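Local structure of COG3291: FOG: PKD repeat (Clostridium thermocellum, 1WMX) at residues V82-L87 / P139-M144; I102-K107 / S153-L158; E98-G103 / T121-Y126. The protein is the family 30 carbohydrate-binding module of the multidomain protein CelJ and probably binds cellulose-like polysaccharides for the attached glycoside hydrolase domains. One frame throughout, in Å; residues are numbered along the deposited sequence.

Contact 1: V82-L87 / P139-M144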
ATOM      1  N   VAL B  82      -6.565  20.294  -1.603  1.00 37.75           N
ATOM      2  CA  VAL B  82      -6.878  19.644  -0.338  1.00 39.32           C
ATOM      3  C   VAL B  82      -7.850  20.348   0.607  1.00 39.81           C
ATOM      4  O   VAL B  82      -8.882  19.783   0.987  1.00 39.51           O
ATOM      5  CB  VAL B  82      -5.595  19.340   0.454  1.00 39.49           C
ATOM      6  CG1 VAL B  82      -5.952  18.654   1.762  1.00 38.45           C
ATOM      7  CG2 VAL B  82      -4.661  18.455  -0.378  1.00 39.59           C
ATOM      8  N   GLU B  83      -7.540  21.638   0.953  1.00 40.00           N
ATOM      9  CA  GLU B  83      -8.299  22.298   2.043  1.00 40.34           C
ATOM     10  C   GLU B  83      -9.780  22.534   1.628  1.00 39.79           C
ATOM     11  O   GLU B  83     -10.672  22.438   2.493  1.00 40.08           O
ATOM     12  CB  GLU B  83      -7.568  23.688   2.531  1.00 42.05           C
ATOM     13  CG  GLU B  83      -7.112  23.645   4.023  0.50 44.17           C
ATOM     14  CD  GLU B  83      -7.654  22.424   4.747  0.50 46.09           C
ATOM     15  OE1 GLU B  83      -7.019  21.944   5.741  0.50 46.78           O
ATOM     16  OE2 GLU B  83      -8.744  21.899   4.351  0.50 48.85           O
ATOM     17  N   ASN B  84     -10.177  22.651   0.307  1.00 39.22           N
ATOM     18  CA  ASN B  84     -11.592  22.860  -0.039  1.00 38.55           C
ATOM     19  C   ASN B  84     -12.104  21.916  -1.145  1.00 37.98           C
ATOM     20  O   ASN B  84     -13.297  21.902  -1.454  1.00 38.17           O
ATOM     21  CB  ASN B  84     -11.818  24.281  -0.555  1.00 38.59           C
ATOM     22  CG  ASN B  84     -11.275  25.340   0.377  1.00 37.81           C
ATOM     23  OD1 ASN B  84     -11.749  25.462   1.513  1.00 37.40           O
ATOM     24  ND2 ASN B  84     -10.301  26.113  -0.051  1.00 35.90           N
ATOM     25  N   GLY B  85     -11.212  21.131  -1.725  1.00 37.01           N
ATOM     26  CA  GLY B  85     -11.575  20.233  -2.851  1.00 37.74           C
ATOM     27  C   GLY B  85     -12.255  18.910  -2.455  1.00 38.09           C
ATOM     28  O   GLY B  85     -12.286  18.507  -1.291  1.00 37.72           O
ATOM     29  N   TYR B  86     -12.791  18.258  -3.481  1.00 37.90           N
ATOM     30  CA  TYR B  86     -13.473  16.971  -3.327  1.00 38.14           C
ATOM     31  C   TYR B  86     -13.182  16.036  -4.501  1.00 37.35           C
ATOM     32  O   TYR B  86     -12.755  16.470  -5.576  1.00 36.34           O
ATOM     33  CB  TYR B  86     -15.007  17.133  -3.309  1.00 40.00           C
ATOM     34  CG  TYR B  86     -15.571  18.119  -2.289  1.00 41.79           C
ATOM     35  CD1 TYR B  86     -15.379  19.491  -2.450  1.00 44.68           C
ATOM     36  CD2 TYR B  86     -16.299  17.651  -1.191  1.00 43.10           C
ATOM     37  CE1 TYR B  86     -15.914  20.391  -1.525  1.00 44.82           C
ATOM     38  CE2 TYR B  86     -16.837  18.552  -0.267  1.00 44.60           C
ATOM     39  CZ  TYR B  86     -16.644  19.923  -0.437  1.00 46.01           C
ATOM     40  OH  TYR B  86     -17.169  20.811   0.457  1.00 49.17           O
ATOM     41  N   LEU B  87     -13.416  14.768  -4.243  1.00 36.87           N
ATOM     42  CA  LEU B  87     -13.323  13.722  -5.252  1.00 35.67           C
ATOM     43  C   LEU B  87     -14.769  13.463  -5.556  1.00 35.20           C
ATOM     44  O   LEU B  87     -15.506  12.971  -4.698  1.00 36.15           O
ATOM     45  CB  LEU B  87     -12.647  12.459  -4.696  1.00 33.03           C
ATOM     46  CG  LEU B  87     -12.998  11.188  -5.485  1.00 33.19           C
ATOM     47  CD1 LEU B  87     -12.365  11.197  -6.884  1.00 30.75           C
ATOM     48  CD2 LEU B  87     -12.520   9.918  -4.763  1.00 28.86           C
ATOM     49  N   PRO B 139     -14.295  14.615   0.118  1.00 45.43           N
ATOM     50  CA  PRO B 139     -13.451  15.702   0.575  1.00 44.41           C
ATOM     51  C   PRO B 139     -11.992  15.230   0.826  1.00 41.98           C
ATOM     52  O   PRO B 139     -11.714  14.473   1.780  1.00 42.58           O
ATOM     53  CB  PRO B 139     -14.104  16.258   1.784  1.00 44.89           C
ATOM     54  CG  PRO B 139     -15.265  15.322   2.144  1.00 45.92           C
ATOM     55  CD  PRO B 139     -15.345  14.220   1.152  1.00 46.39           C
ATOM     56  N   LEU B 140     -11.482  15.702   0.084  1.00 41.10           N
ATOM     57  CA  LEU B 140     -10.003  15.565   0.084  1.00 39.47           C
ATOM     58  C   LEU B 140      -9.439  15.717   1.496  1.00 39.94           C
ATOM     59  O   LEU B 140      -8.627  14.894   1.949  1.00 41.07           O
ATOM     60  CB  LEU B 140      -9.376  16.657  -0.812  1.00 35.83           C
ATOM     61  CG  LEU B 140      -9.687  16.482  -2.308  1.00 33.76           C
ATOM     62  CD1 LEU B 140      -8.705  17.228  -3.221  1.00 29.67           C
ATOM     63  CD2 LEU B 140      -9.642  15.025  -2.766  1.00 30.17           C
ATOM     64  N   ARG B 141      -9.660  16.839   2.167  1.00 41.70           N
ATOM     65  CA  ARG B 141      -9.028  17.055   3.480  1.00 44.09           C
ATOM     66  C   ARG B 141      -9.322  15.843   4.387  1.00 45.35           C
ATOM     67  O   ARG B 141      -8.501  15.477   5.244  1.00 45.32           O
ATOM     68  CB  ARG B 141      -9.573  18.405   4.140  1.00 46.25           C
ATOM     69  CG  ARG B 141     -11.118  18.410   4.395  1.00 48.17           C
ATOM     70  CD  ARG B 141     -11.875  19.756   4.802  1.00 50.96           C
ATOM     71  NE  ARG B 141     -12.415  20.492   3.742  1.00 54.57           N
ATOM     72  CZ  ARG B 141     -13.452  20.529   2.895  1.00 54.50           C
ATOM     73  NH1 ARG B 141     -14.561  19.753   2.887  1.00 55.10           N
ATOM     74  NH2 ARG B 141     -13.330  21.363   1.871  1.00 55.91           N
ATOM     75  N   ASP B 142     -10.305  15.060   4.097  1.00 45.96           N
ATOM     76  CA  ASP B 142     -10.621  13.905   4.954  1.00 46.71           C
ATOM     77  C   ASP B 142      -9.635  12.731   4.728  1.00 46.58           C
ATOM     78  O   ASP B 142      -9.485  11.855   5.585  1.00 48.13           O
ATOM     79  CB  ASP B 142     -12.034  13.365   4.639  1.00 46.60           C
ATOM     80  CG  ASP B 142     -13.171  14.297   5.065  1.00 47.97           C
ATOM     81  OD1 ASP B 142     -14.400  13.903   4.969  1.00 51.10           O
ATOM     82  OD2 ASP B 142     -12.907  15.471   5.518  1.00 47.03           O
ATOM     83  N   LEU B 143      -8.980  12.739   3.573  1.00 46.70           N
ATOM     84  CA  LEU B 143      -8.049  11.652   3.168  1.00 47.41           C
ATOM     85  C   LEU B 143      -6.594  12.033   3.284  1.00 47.87           C
ATOM     86  O   LEU B 143      -5.799  11.310   3.927  1.00 46.65           O
ATOM     87  CB  LEU B 143      -8.275  11.307   1.689  1.00 46.75           C
ATOM     88  CG  LEU B 143      -9.499  10.439   1.454  1.00 47.97           C
ATOM     89  CD1 LEU B 143      -9.761  10.162  -0.031  1.00 47.72           C
ATOM     90  CD2 LEU B 143      -9.382   9.072   2.122  1.00 46.38           C
ATOM     91  N   MET B 144      -6.351  13.139   2.645  1.00 49.59           N
ATOM     92  CA  MET B 144      -5.046  13.734   2.512  1.00 52.22           C
ATOM     93  C   MET B 144      -4.654  14.692   3.622  1.00 54.99           C
ATOM     94  O   MET B 144      -4.022  15.721   3.373  1.00 55.32           O
ATOM     95  CB  MET B 144      -4.975  14.544   1.260  1.00 50.87           C
ATOM     96  CG  MET B 144      -5.175  13.741   0.003  1.00 49.58           C
ATOM     97  SD  MET B 144      -4.891  14.741  -1.422  1.00 49.86           S
ATOM     98  CE  MET B 144      -5.242  13.829  -2.894  1.00 50.71           C
TER
HETATM   99  O   HOH W   1     -11.264  19.063   1.199  1.00 35.07           O
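Strands 86-93 and 134-139 meet through Tyr-86 and Pro-139 at the point where the second strand gives way to the short helix 140-143, and loop 82-85 folds across the start of that helix. Tyr-86 and Pro-139 are an antiparallel, non-hydrogen-bonded pair with both side chains on the same face of the sheet, Tyr-86 CD2 lying 4.0 Å from Pro-139 CB. One residue further on, Leu-140 N donates a 3.2 Å hydrogen bond to Gly-85 O.

Arg-141 fastens the loop. It offers the NE/NH2 side of its guanidinium, both nitrogens going to one atom, Glu-83 O, each bond being 2.9 Å long. The oxygen lies in the guanidinium plane, whereas the two nitrogens reach it from one face of the carbonyl group. A bend at chi3 (93°) turns the head of the arginine onto this oxygen. There NH1 comes within 3.7 Å of Tyr-86 OH, with the guanidinium nearly perpendicular to the ring (83° between planes). The carboxylate of Glu-83 adds a long salt bridge, OE2 to Arg-141 NE at 4.0 Å, and is held more firmly by Lys-145 through OE1. Water 1 accepts from Arg-141 N at 2.9 Å and bridges it to Gly-85 O and, at an unusually short distance, to Val-82 O.

On the apolar side Leu-140 CG lies against the Gly-85 carbonyl, 3.4 Å from its O, with CD2 touching Leu-87 more loosely, and Val-82 CG2 meets Met-144 SD at 3.9 Å. Leu-87 and Met-144 go on to touch Phe-104 of the other sheet, while Leu-140 reaches Ile-177. Strand 134-139 thus runs into helix 140-143 beside the core between the two antiparallel sheets of a beta-sandwich, the fold common among carbohydrate-binding modules.

Contact 2: I102-K107 / S153-L158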
ATOM      1  N   ILE B 102     -11.574   3.104  -1.088  1.00 33.15           N
ATOM      2  CA  ILE B 102     -11.326   4.152  -2.085  1.00 33.72           C
ATOM      3  C   ILE B 102     -10.370   5.180  -1.489  1.00 33.10           C
ATOM      4  O   ILE B 102     -10.496   5.557  -0.320  1.00 32.81           O
ATOM      5  CB  ILE B 102     -12.650   4.828  -2.480  1.00 32.78           C
ATOM      6  CG1 ILE B 102     -12.424   5.919  -3.541  1.00 34.12           C
ATOM      7  CG2 ILE B 102     -13.341   5.474  -1.276  1.00 34.33           C
ATOM      8  CD1 ILE B 102     -13.709   6.420  -4.204  1.00 31.61           C
ATOM      9  N   GLY B 103      -9.414   5.625  -2.293  1.00 32.25           N
ATOM     10  CA  GLY B 103      -8.430   6.617  -1.822  1.00 30.73           C
ATOM     11  C   GLY B 103      -7.466   7.038  -2.933  1.00 30.83           C
ATOM     12  O   GLY B 103      -7.772   6.918  -4.119  1.00 29.99           O
ATOM     13  N   PHE B 104      -6.306   7.535  -2.508  1.00 30.26           N
ATOM     14  CA  PHE B 104      -5.250   7.995  -3.433  1.00 29.49           C
ATOM     15  C   PHE B 104      -3.888   7.422  -3.023  1.00 29.75           C
ATOM     16  O   PHE B 104      -3.689   6.989  -1.889  1.00 26.67           O
ATOM     17  CB  PHE B 104      -5.161   9.522  -3.420  1.00 29.14           C
ATOM     18  CG  PHE B 104      -6.389  10.189  -4.012  1.00 29.96           C
ATOM     19  CD1 PHE B 104      -6.458  10.438  -5.386  1.00 30.44           C
ATOM     20  CD2 PHE B 104      -7.452  10.551  -3.186  1.00 30.22           C
ATOM     21  CE1 PHE B 104      -7.596  11.044  -5.933  1.00 30.70           C
ATOM     22  CE2 PHE B 104      -8.588  11.152  -3.728  1.00 29.88           C
ATOM     23  CZ  PHE B 104      -8.663  11.399  -5.103  1.00 30.52           C
ATOM     24  N   ARG B 105      -2.979   7.441  -3.972  1.00 28.92           N
ATOM     25  CA  ARG B 105      -1.608   6.939  -3.792  1.00 29.80           C
ATOM     26  C   ARG B 105      -0.671   7.978  -4.362  1.00 29.72           C
ATOM     27  O   ARG B 105      -0.977   8.614  -5.374  1.00 29.68           O
ATOM     28  CB  ARG B 105      -1.525   5.638  -4.545  1.00 32.19           C
ATOM     29  CG  ARG B 105      -0.257   4.809  -4.498  1.00 32.76           C
ATOM     30  CD  ARG B 105      -0.558   3.724  -5.488  1.00 35.60           C
ATOM     31  NE  ARG B 105       0.162   2.478  -5.469  1.00 37.37           N
ATOM     32  CZ  ARG B 105      -0.261   1.343  -4.906  1.00 36.47           C
ATOM     33  NH1 ARG B 105      -1.395   1.277  -4.184  1.00 36.75           N
ATOM     34  NH2 ARG B 105       0.375   0.194  -5.097  1.00 40.76           N
ATOM     35  N   ASP B 106       0.448   8.147  -3.708  1.00 30.02           N
ATOM     36  CA  ASP B 106       1.452   9.109  -4.151  1.00 30.27           C
ATOM     37  C   ASP B 106       2.716   8.358  -4.531  1.00 31.46           C
ATOM     38  O   ASP B 106       2.755   7.127  -4.495  1.00 29.50           O
ATOM     39  CB  ASP B 106       1.760  10.108  -3.032  1.00 30.64           C
ATOM     40  CG  ASP B 106       2.656   9.536  -1.942  1.00 32.71           C
ATOM     41  OD1 ASP B 106       2.993  10.273  -0.961  1.00 33.03           O
ATOM     42  OD2 ASP B 106       3.064   8.329  -2.015  1.00 32.88           O
ATOM     43  N   LYS B 107       3.720   9.116  -4.894  1.00 31.61           N
ATOM     44  CA  LYS B 107       5.026   8.569  -5.259  1.00 33.10           C
ATOM     45  C   LYS B 107       6.076   9.619  -4.935  1.00 34.44           C
ATOM     46  O   LYS B 107       6.064  10.717  -5.489  1.00 36.65           O
ATOM     47  CB  LYS B 107       5.071   8.214  -6.750  1.00 33.01           C
ATOM     48  CG  LYS B 107       6.398   7.573  -7.170  1.00 34.09           C
ATOM     49  CD  LYS B 107       6.368   7.019  -8.590  1.00 33.11           C
ATOM     50  CE  LYS B 107       6.163   8.109  -9.635  1.00 31.86           C
ATOM     51  NZ  LYS B 107       6.249   7.608 -11.019  1.00 33.00           N
ATOM     52  N   SER B 153       1.345  16.606  -2.968  1.00 32.29           N
ATOM     53  CA  SER B 153       1.939  17.297  -4.104  1.00 32.36           C
ATOM     54  C   SER B 153       2.497  16.274  -5.103  1.00 31.64           C
ATOM     55  O   SER B 153       2.932  16.645  -6.193  1.00 31.78           O
ATOM     56  CB  SER B 153       3.079  18.215  -3.642  1.00 31.56           C
ATOM     57  OG  SER B 153       4.211  17.447  -3.244  1.00 33.99           O
ATOM     58  N   SER B 154       2.490  14.994  -4.728  1.00 30.46           N
ATOM     59  CA  SER B 154       3.026  13.934  -5.595  1.00 31.01           C
ATOM     60  C   SER B 154       2.074  12.762  -5.842  1.00 31.07           C
ATOM     61  O   SER B 154       2.498  11.607  -5.830  1.00 30.54           O
ATOM     62  CB  SER B 154       4.316  13.376  -5.001  1.00 30.62           C
ATOM     63  OG  SER B 154       5.235  14.404  -4.696  1.00 29.78           O
ATOM     64  N   VAL B 155       0.805  13.063  -6.087  1.00 30.09           N
ATOM     65  CA  VAL B 155      -0.212  12.041  -6.307  1.00 30.94           C
ATOM     66  C   VAL B 155      -0.189  11.431  -7.707  1.00 31.79           C
ATOM     67  O   VAL B 155      -0.120  12.154  -8.714  1.00 32.17           O
ATOM     68  CB  VAL B 155      -1.624  12.620  -6.053  1.00 31.94           C
ATOM     69  CG1 VAL B 155      -2.681  11.543  -6.264  1.00 31.55           C
ATOM     70  CG2 VAL B 155      -1.698  13.205  -4.646  1.00 30.67           C
ATOM     71  N   THR B 156      -0.265  10.100  -7.770  1.00 30.46           N
ATOM     72  CA  THR B 156      -0.264   9.424  -9.069  1.00 28.95           C
ATOM     73  C   THR B 156      -1.590   8.796  -9.446  1.00 27.67           C
ATOM     74  O   THR B 156      -2.007   8.893 -10.590  1.00 28.54           O
ATOM     75  CB  THR B 156       0.788   8.278  -9.155  1.00 28.61           C
ATOM     76  OG1 THR B 156       0.512   7.296  -8.146  1.00 27.37           O
ATOM     77  CG2 THR B 156       2.195   8.823  -9.003  1.00 30.06           C
ATOM     78  N   CYS B 157      -2.272   8.202  -8.404  1.00 26.53           N
ATOM     79  CA  CYS B 157      -3.483   7.493  -8.791  1.00 28.34           C
ATOM     80  C   CYS B 157      -4.547   7.547  -7.732  1.00 28.79           C
ATOM     81  O   CYS B 157      -4.315   7.884  -6.579  1.00 26.50           O
ATOM     82  CB  CYS B 157      -3.249   5.971  -8.995  1.00 28.41           C
ATOM     83  SG  CYS B 157      -1.751   5.532  -9.994  1.00 29.09           S
ATOM     84  N   LEU B 158      -5.593   7.315  -8.209  1.00 27.32           N
ATOM     85  CA  LEU B 158      -6.801   7.052  -7.453  1.00 27.50           C
ATOM     86  C   LEU B 158      -6.839   5.564  -7.287  1.00 28.41           C
ATOM     87  O   LEU B 158      -6.314   4.832  -8.159  1.00 30.15           O
ATOM     88  CB  LEU B 158      -7.982   7.630  -8.235  1.00 27.97           C
ATOM     89  CG  LEU B 158      -9.334   7.026  -7.877  1.00 31.66           C
ATOM     90  CD1 LEU B 158      -9.806   7.386  -6.467  1.00 32.91           C
ATOM     91  CD2 LEU B 158     -10.447   7.491  -8.820  1.00 30.92           C
TER
HETATM   92  O   HOH W   2       2.481   5.745  -7.365  1.00 32.90           O
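Ile-102 meets Leu-158 within the pairing of strands 101-106 and 155-161, its CG1 lying 4.2 Å from Leu-158 CD1. The same methyl presses close to the backbone of the next residue, with Gly-103 O 3.1 Å from Leu-158 CD1. Phe-104 is the non-hydrogen-bonded partner of Leu-158, and both side chains occupy one face of the sheet. Leu-158 CD1 lies over one face of the Phe-104 ring, displaced toward its rim, and Phe-104 CD1 also touches Val-155 CG1 at 4.0 Å.

Arg-105 is the site of a classic beta bulge, where Thr-156 and Cys-157 together face this one residue. Its N donates to Cys-157 O at 3.0 Å. Its O accepts from Thr-156 N in a 2.9 Å bond (163° at the hydrogen), and from Cys-157 N in a weak one. The register has slipped by one when Asp-106 pairs with Val-155, and their side chains diverge; the Asp-106 carboxylate is taken up by Arg-111 and by the backbone N of Ile-117 and Asp-151. With chi1 at 60°, Thr-156 holds OG1 between its backbone N and carbonyl carbon, where it donates to water 2, which in turn donates to Asp-106 O. Lys-107 N then binds Ser-154 O at 2.9 Å, while Lys-107 CB rests on Thr-156 CG2 at 3.7 Å.

Arg-105 touches Ile-65 and Leu-67 of strand 64-69, reaches Asp-118 in a salt bridge and packs on Tyr-113 of the second subunit. On the opposite face Phe-104 meets Ile-177 and Leu-158 meets Ile-175, both of strand 168-178 in the other sheet, and the pair of strands is flanked by 64-69 and 118-122.

Contact 3: E98-G103 / T121-Y126; sequences EDFVIG and TVISNY
Ile-123 gives up the most surface here, wedged among Asp-99, Phe-100 and Ile-102 just where strand 118-122 ends and the 3-10 turn 123-125 begins. Its branches divide the work. CG2 stands over the centre of the Phe-100 ring, 4.2 Å from the centroid and only 6° off the ring normal, a CH-pi contact. With CG1 anti to the backbone N (chi1 -172°), the longer branch carries CD1 to the ring as well, 3.7 Å from Phe-100 CZ. The Ile-123 backbone is held by the same residue, because Ile-123 N donates to Phe-100 O, 3.2 Å away.

Ile-102 and Thr-121 form the neighbouring hydrogen-bonded antiparallel pair. Ile-102 N donates to Thr-121 O at 2.8 Å, and Thr-121 N returns a bond to Ile-102 O at 3.0 Å. On one face of the sheet their CG2 methyls meet at 4.0 Å. Ile-102 CG2 also packs against Ile-123 CB at 4.2 Å, which carries the apolar contact from the strands to the turn. Val-101 and Val-122 pair next to them without hydrogen bonds, their side chains diverging.

Asp-99 secures the far end. Its OD1 accepts from Ser-124 N at 2.9 Å, approached nearly along the C-O bond although the angle at the hydrogen is bent. Its OD2 makes a salt bridge with Arg-163, and the two partners, one at each oxygen, probably restrain the rotation of the group.

Ile-102 and Ile-123 turn toward strand 86-93 of the facing sheet, touching Phe-89. Strand 101-106 is bonded on its other side to 155-161, while 118-122 is the outermost strand of its sheet within the chain.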
ATOM      1  N   GLU B  98     -23.260  -2.050  -2.067  1.00 41.75           N
ATOM      2  CA  GLU B  98     -21.888  -2.437  -2.427  1.00 41.75           C
ATOM      3  C   GLU B  98     -20.938  -1.529  -1.654  1.00 41.31           C
ATOM      4  O   GLU B  98     -21.230  -0.348  -1.440  1.00 40.91           O
ATOM      5  CB  GLU B  98     -21.626  -2.246  -3.933  1.00 40.43           C
ATOM      6  CG  GLU B  98     -22.410  -3.184  -4.839  1.00 37.92           C
ATOM      7  CD  GLU B  98     -23.814  -2.693  -5.124  1.00 39.37           C
ATOM      8  OE1 GLU B  98     -24.576  -3.388  -5.865  1.00 38.52           O
ATOM      9  OE2 GLU B  98     -24.214  -1.590  -4.617  1.00 37.50           O
ATOM     10  N   ASP B  99     -19.813  -2.071  -1.236  1.00 41.42           N
ATOM     11  CA  ASP B  99     -18.828  -1.282  -0.489  1.00 41.29           C
ATOM     12  C   ASP B  99     -17.412  -1.776  -0.799  1.00 39.74           C
ATOM     13  O   ASP B  99     -17.193  -2.957  -1.076  1.00 39.37           O
ATOM     14  CB  ASP B  99     -19.103  -1.397   1.008  1.00 44.10           C
ATOM     15  CG  ASP B  99     -18.294  -0.408   1.821  1.00 46.76           C
ATOM     16  OD1 ASP B  99     -18.209   0.802   1.428  1.00 48.70           O
ATOM     17  OD2 ASP B  99     -17.708  -0.800   2.880  1.00 50.13           O
ATOM     18  N   PHE B 100     -16.470  -0.846  -0.751  1.00 38.26           N
ATOM     19  CA  PHE B 100     -15.058  -1.151  -1.030  1.00 36.14           C
ATOM     20  C   PHE B 100     -14.181   0.034  -0.615  1.00 35.96           C
ATOM     21  O   PHE B 100     -14.675   1.108  -0.270  1.00 37.07           O
ATOM     22  CB  PHE B 100     -14.880  -1.441  -2.529  1.00 35.15           C
ATOM     23  CG  PHE B 100     -15.503  -0.382  -3.427  1.00 33.71           C
ATOM     24  CD1 PHE B 100     -14.831   0.817  -3.659  1.00 33.39           C
ATOM     25  CD2 PHE B 100     -16.748  -0.604  -4.020  1.00 32.63           C
ATOM     26  CE1 PHE B 100     -15.402   1.799  -4.474  1.00 32.70           C
ATOM     27  CE2 PHE B 100     -17.326   0.378  -4.836  1.00 32.59           C
ATOM     28  CZ  PHE B 100     -16.651   1.582  -5.062  1.00 32.80           C
ATOM     29  N   VAL B 101     -12.878  -0.176  -0.649  1.00 34.92           N
ATOM     30  CA  VAL B 101     -11.925   0.871  -0.264  1.00 34.41           C
ATOM     31  C   VAL B 101     -11.678   1.833  -1.422  1.00 33.91           C
ATOM     32  O   VAL B 101     -11.584   1.432  -2.579  1.00 34.95           O
ATOM     33  CB  VAL B 101     -10.600   0.263   0.145  1.00 34.18           C
ATOM     34  CG1 VAL B 101      -9.615   1.342   0.607  1.00 35.44           C
ATOM     35  CG2 VAL B 101     -10.779  -0.741   1.279  1.00 34.65           C
ATOM     36  N   ILE B 102     -11.574   3.104  -1.088  1.00 33.15           N
ATOM     37  CA  ILE B 102     -11.326   4.152  -2.085  1.00 33.72           C
ATOM     38  C   ILE B 102     -10.370   5.180  -1.489  1.00 33.10           C
ATOM     39  O   ILE B 102     -10.496   5.557  -0.320  1.00 32.81           O
ATOM     40  CB  ILE B 102     -12.650   4.828  -2.480  1.00 32.78           C
ATOM     41  CG1 ILE B 102     -12.424   5.919  -3.541  1.00 34.12           C
ATOM     42  CG2 ILE B 102     -13.341   5.474  -1.276  1.00 34.33           C
ATOM     43  CD1 ILE B 102     -13.709   6.420  -4.204  1.00 31.61           C
ATOM     44  N   GLY B 103      -9.414   5.625  -2.293  1.00 32.25           N
ATOM     45  CA  GLY B 103      -8.430   6.617  -1.822  1.00 30.73           C
ATOM     46  C   GLY B 103      -7.466   7.038  -2.933  1.00 30.83           C
ATOM     47  O   GLY B 103      -7.772   6.918  -4.119  1.00 29.99           O
ATOM     48  N   THR B 121     -10.213   5.272   2.642  1.00 39.35           N
ATOM     49  CA  THR B 121     -11.464   5.298   3.409  1.00 39.80           C
ATOM     50  C   THR B 121     -12.433   4.371   2.692  1.00 40.14           C
ATOM     51  O   THR B 121     -12.172   3.927   1.571  1.00 41.54           O
ATOM     52  CB  THR B 121     -12.034   6.725   3.481  1.00 39.50           C
ATOM     53  OG1 THR B 121     -13.270   6.714   4.197  1.00 41.97           O
ATOM     54  CG2 THR B 121     -12.294   7.321   2.101  1.00 39.92           C
ATOM     55  N   VAL B 122     -13.543   4.061   3.326  1.00 39.85           N
ATOM     56  CA  VAL B 122     -14.543   3.192   2.688  1.00 39.07           C
ATOM     57  C   VAL B 122     -15.597   4.091   2.072  1.00 40.21           C
ATOM     58  O   VAL B 122     -15.995   5.105   2.652  1.00 39.66           O
ATOM     59  CB  VAL B 122     -15.162   2.243   3.701  1.00 39.35           C
ATOM     60  CG1 VAL B 122     -14.103   1.316   4.300  1.00 40.29           C
ATOM     61  CG2 VAL B 122     -15.844   2.989   4.847  1.00 39.73           C
ATOM     62  N   ILE B 123     -16.045   3.723   0.897  1.00 40.87           N
ATOM     63  CA  ILE B 123     -17.020   4.538   0.183  1.00 42.14           C
ATOM     64  C   ILE B 123     -18.359   4.646   0.949  1.00 42.66           C
ATOM     65  O   ILE B 123     -19.085   5.642   0.817  1.00 42.84           O
ATOM     66  CB  ILE B 123     -17.273   3.974  -1.205  1.00 41.44           C
ATOM     67  CG1 ILE B 123     -18.139   4.937  -2.023  1.00 42.37           C
ATOM     68  CG2 ILE B 123     -17.961   2.611  -1.151  1.00 42.25           C
ATOM     69  CD1 ILE B 123     -18.170   4.623  -3.506  1.00 43.52           C
ATOM     70  N   SER B 124     -18.667   3.633   1.747  1.00 42.58           N
ATOM     71  CA  SER B 124     -19.920   3.608   2.523  1.00 43.09           C
ATOM     72  C   SER B 124     -20.017   4.814   3.476  1.00 43.39           C
ATOM     73  O   SER B 124     -21.113   5.216   3.875  1.00 44.20           O
ATOM     74  CB  SER B 124     -20.022   2.314   3.343  1.00 42.26           C
ATOM     75  OG  SER B 124     -18.866   2.127   4.141  1.00 43.60           O
ATOM     76  N   ASN B 125     -18.867   5.374   3.820  1.00 43.26           N
ATOM     77  CA  ASN B 125     -18.794   6.532   4.722  1.00 43.44           C
ATOM     78  C   ASN B 125     -19.274   7.808   4.049  1.00 43.36           C
ATOM     79  O   ASN B 125     -19.427   8.846   4.697  1.00 43.32           O
ATOM     80  CB  ASN B 125     -17.355   6.780   5.174  1.00 45.06           C
ATOM     81  CG  ASN B 125     -16.916   5.794   6.227  1.00 46.78           C
ATOM     82  OD1 ASN B 125     -15.750   5.806   6.634  1.00 47.62           O
ATOM     83  ND2 ASN B 125     -17.804   4.937   6.685  1.00 47.96           N
ATOM     84  N   TYR B 126     -19.516   7.743   2.754  1.00 43.18           N
ATOM     85  CA  TYR B 126     -19.943   8.942   2.039  1.00 42.97           C
ATOM     86  C   TYR B 126     -21.180   8.709   1.172  1.00 44.06           C
ATOM     87  O   TYR B 126     -21.731   9.649   0.592  1.00 45.53           O
ATOM     88  CB  TYR B 126     -18.790   9.439   1.174  1.00 41.75           C
ATOM     89  CG  TYR B 126     -17.631   9.932   2.035  1.00 41.62           C
ATOM     90  CD1 TYR B 126     -17.679  11.205   2.610  1.00 39.88           C
ATOM     91  CD2 TYR B 126     -16.523   9.115   2.261  1.00 40.81           C
ATOM     92  CE1 TYR B 126     -16.628  11.656   3.410  1.00 40.35           C
ATOM     93  CE2 TYR B 126     -15.471   9.564   3.063  1.00 41.89           C
ATOM     94  CZ  TYR B 126     -15.523  10.837   3.638  1.00 41.84           C
ATOM     95  OH  TYR B 126     -14.497  11.281   4.423  1.00 41.58           O
TER

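How the contacts relate
From the N terminus, the chain passes 82-87, crosses to the other sheet at 98-107, returns along 118-122 into the turn at 123-125, and only then reaches 139-144 and 153-158. Contact 3 closes the shortest loop, the hairpin of 101-106 and 118-122, and falls within the larger loop of contact 1. Contact 2 starts from the same strand as contact 3, sharing Ile-102 and Gly-103, but ends beyond 139-144 and so crosses contact 1. Contacts 2 and 3 bind the two sides of strand 101-106 within one sheet; contact 1 belongs to the other. Leu-87 on Ile-102 joins the sheets, Met-144 reaches Val-155, and Asp-142 on the helix probably hydrogen-bonds Tyr-126 after the 3-10 turn.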